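Local coordinates for superantigen-like protein SSL8 (PDB 3R2T) that is of unknown function but belongs to the staphylococcal superantigen-like toxins, secreted proteins that probably act on host immunity, at residues Y85-L90 and Q100-G105. Numbering follows the deposited sequence. Where two conformers were deposited one is given.
Sequences YDSNVL and QVFLLG
Gln-100 meets Val-89 through its aliphatic part. Its CG lies 3.9 Å from Val-89 CB, and the two side chains cross at a slant. CG stands anti to the backbone N (chi1 -180°), which brings it across to the Val-89 side chain. The CA of Gln-100 also makes a CA-H...O contact with Leu-90 O.

Val-101 pairs with Leu-90 by two backbone hydrogen bonds. Val-101 N gives to Leu-90 O at 2.7 Å. Leu-90 N gives to Val-101 O at 2.9 Å. Val-89 CA adds a CA-H...O contact to Val-101 O.

Phe-102 forms a non-hydrogen-bonded antiparallel pair with Val-89. The two side chains run side by side on one face of the sheet. Val-89 CG1 sits over the ring in a CH-pi contact, 3.7 Å from its centroid. Ser-87 OG reaches the ring edge in plane, 3.7 Å from Phe-102 CD1. The ring also meets Phe-134 and, edge-to-face, Phe-148 of the second subunit.

Leu-103 is the centre of an inverse gamma turn. Its N still bonds to Asn-88 O at 3.0 Å. A water accepts from Asn-88 N and donates to Leu-103 O, so it bridges the backbones where direct pairing stops. The Asn-88 side chain turns elsewhere, with ND2 bonded to Glu-108 O. Leu-103 CD2 touches Leu-90 CD1 at 4.0 Å, the side chains at about a right angle.

Leu-104 makes a slight contact, CD2 near Ser-87 OG.

This is an antiparallel hairpin pairing, strands 87-92 and 99-102, within the OB-fold domain. Three backbone bonds fix the register. Where the chain turns at Leu-103, the water takes the place of a direct bond between Asn-88 N and Leu-103 O. The Val-89 methyl over the Phe-102 ring probably helps hold that ring where the second subunit packs.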
loop_
_atom_site.group_PDB
_atom_site.type_symbol
_atom_site.label_atom_id
_atom_site.label_comp_id
_atom_site.label_asym_id
_atom_site.label_seq_id
_atom_site.Cartn_x
_atom_site.Cartn_y
_atom_site.Cartn_z
ATOM N N TYR A 85 4.712 8.436 -1.083
ATOM C CA TYR A 85 3.399 9.019 -0.806
ATOM C C TYR A 85 3.335 9.243 0.704
ATOM O O TYR A 85 4.202 9.918 1.256
ATOM C CB TYR A 85 2.264 8.146 -1.337
ATOM C CG TYR A 85 2.372 7.913 -2.833
ATOM C CD1 TYR A 85 2.021 8.907 -3.740
ATOM C CD2 TYR A 85 2.817 6.697 -3.337
ATOM C CE1 TYR A 85 2.124 8.698 -5.109
ATOM C CE2 TYR A 85 2.919 6.479 -4.703
ATOM C CZ TYR A 85 2.574 7.476 -5.582
ATOM O OH TYR A 85 2.677 7.242 -6.933
ATOM N N ASP A 86 2.340 8.695 1.387
ATOM C CA ASP A 86 2.251 8.943 2.826
ATOM C C ASP A 86 2.801 7.795 3.683
ATOM O O ASP A 86 2.440 7.653 4.854
ATOM C CB ASP A 86 0.836 9.367 3.240
ATOM C CG ASP A 86 -0.241 8.502 2.633
ATOM O OD1 ASP A 86 0.081 7.429 2.081
ATOM O OD2 ASP A 86 -1.422 8.910 2.702
ATOM N N SER A 87 3.680 6.988 3.086
ATOM C CA SER A 87 4.348 5.905 3.788
ATOM C C SER A 87 5.849 6.216 3.760
ATOM O O SER A 87 6.331 6.962 2.899
ATOM C CB SER A 87 4.139 4.546 3.081
ATOM O OG SER A 87 2.767 4.157 2.984
ATOM N N ASN A 88 6.563 5.647 4.724
ATOM C CA ASN A 88 8.011 5.718 4.798
ATOM C C ASN A 88 8.442 4.327 4.384
ATOM O O ASN A 88 7.969 3.365 4.936
ATOM C CB ASN A 88 8.481 6.002 6.218
ATOM C CG ASN A 88 8.257 7.416 6.623
ATOM O OD1 ASN A 88 8.475 8.324 5.838
ATOM N ND2 ASN A 88 7.869 7.625 7.868
ATOM N N VAL A 89 9.340 4.222 3.416
ATOM C CA VAL A 89 9.767 2.938 2.928
ATOM C C VAL A 89 11.281 2.838 2.806
ATOM O O VAL A 89 11.998 3.855 2.843
ATOM C CB VAL A 89 9.154 2.653 1.522
ATOM C CG1 VAL A 89 7.617 2.805 1.549
ATOM C CG2 VAL A 89 9.761 3.583 0.466
ATOM N N LEU A 90 11.746 1.593 2.685
ATOM C CA LEU A 90 13.143 1.261 2.478
ATOM C C LEU A 90 13.226 0.465 1.190
ATOM O O LEU A 90 12.492 -0.506 1.006
ATOM C CB LEU A 90 13.674 0.372 3.586
ATOM C CG LEU A 90 13.809 0.893 5.007
ATOM C CD1 LEU A 90 14.144 -0.268 5.938
ATOM C CD2 LEU A 90 14.864 1.967 5.079
ATOM N N GLN A 100 10.945 -3.160 -1.550
ATOM C CA GLN A 100 10.421 -1.912 -1.012
ATOM C C GLN A 100 9.624 -2.254 0.236
ATOM O O GLN A 100 8.509 -2.754 0.156
ATOM C CB GLN A 100 9.554 -1.183 -2.028
ATOM C CG GLN A 100 8.989 0.126 -1.506
ATOM C CD GLN A 100 8.492 1.019 -2.619
ATOM O OE1 GLN A 100 9.146 1.146 -3.655
ATOM N NE2 GLN A 100 7.350 1.665 -2.406
ATOM N N VAL A 101 10.223 -1.962 1.378
ATOM C CA VAL A 101 9.666 -2.278 2.669
ATOM C C VAL A 101 8.985 -1.101 3.297
ATOM O O VAL A 101 9.615 -0.076 3.606
ATOM C CB VAL A 101 10.775 -2.739 3.624
ATOM C CG1 VAL A 101 10.191 -3.093 4.993
ATOM C CG2 VAL A 101 11.522 -3.923 2.999
ATOM N N PHE A 102 7.686 -1.265 3.511
ATOM C CA PHE A 102 6.878 -0.228 4.107
ATOM C C PHE A 102 6.990 -0.321 5.620
ATOM O O PHE A 102 6.674 -1.360 6.207
ATOM C CB PHE A 102 5.435 -0.389 3.662
ATOM C CG PHE A 102 5.206 -0.041 2.208
ATOM C CD1 PHE A 102 4.537 1.113 1.864
ATOM C CD2 PHE A 102 5.692 -0.851 1.185
ATOM C CE1 PHE A 102 4.318 1.443 0.522
ATOM C CE2 PHE A 102 5.485 -0.523 -0.148
ATOM C CZ PHE A 102 4.796 0.626 -0.479
ATOM N N LEU A 103 7.429 0.770 6.240
ATOM C CA LEU A 103 7.598 0.837 7.684
ATOM C C LEU A 103 6.278 1.295 8.302
ATOM O O LEU A 103 6.118 2.468 8.651
ATOM C CB LEU A 103 8.709 1.824 8.016
ATOM C CG LEU A 103 10.044 1.523 7.324
ATOM C CD1 LEU A 103 11.087 2.620 7.544
ATOM C CD2 LEU A 103 10.565 0.162 7.753
ATOM N N LEU A 104 5.352 0.358 8.473
ATOM C CA LEU A 104 4.000 0.673 8.968
ATOM C C LEU A 104 3.704 0.512 10.468
ATOM O O LEU A 104 2.593 0.809 10.891
ATOM C CB LEU A 104 2.951 -0.152 8.187
ATOM C CG LEU A 104 2.937 -0.067 6.650
ATOM C CD1 LEU A 104 1.639 -0.707 6.102
ATOM C CD2 LEU A 104 3.050 1.368 6.120
ATOM N N GLY A 105 4.649 0.057 11.278
ATOM C CA GLY A 105 4.365 -0.126 12.712
ATOM C C GLY A 105 5.252 0.722 13.602
ATOM O O GLY A 105 5.305 1.924 13.444
HETATM O O HOH W 1 5.048 4.780 6.674
#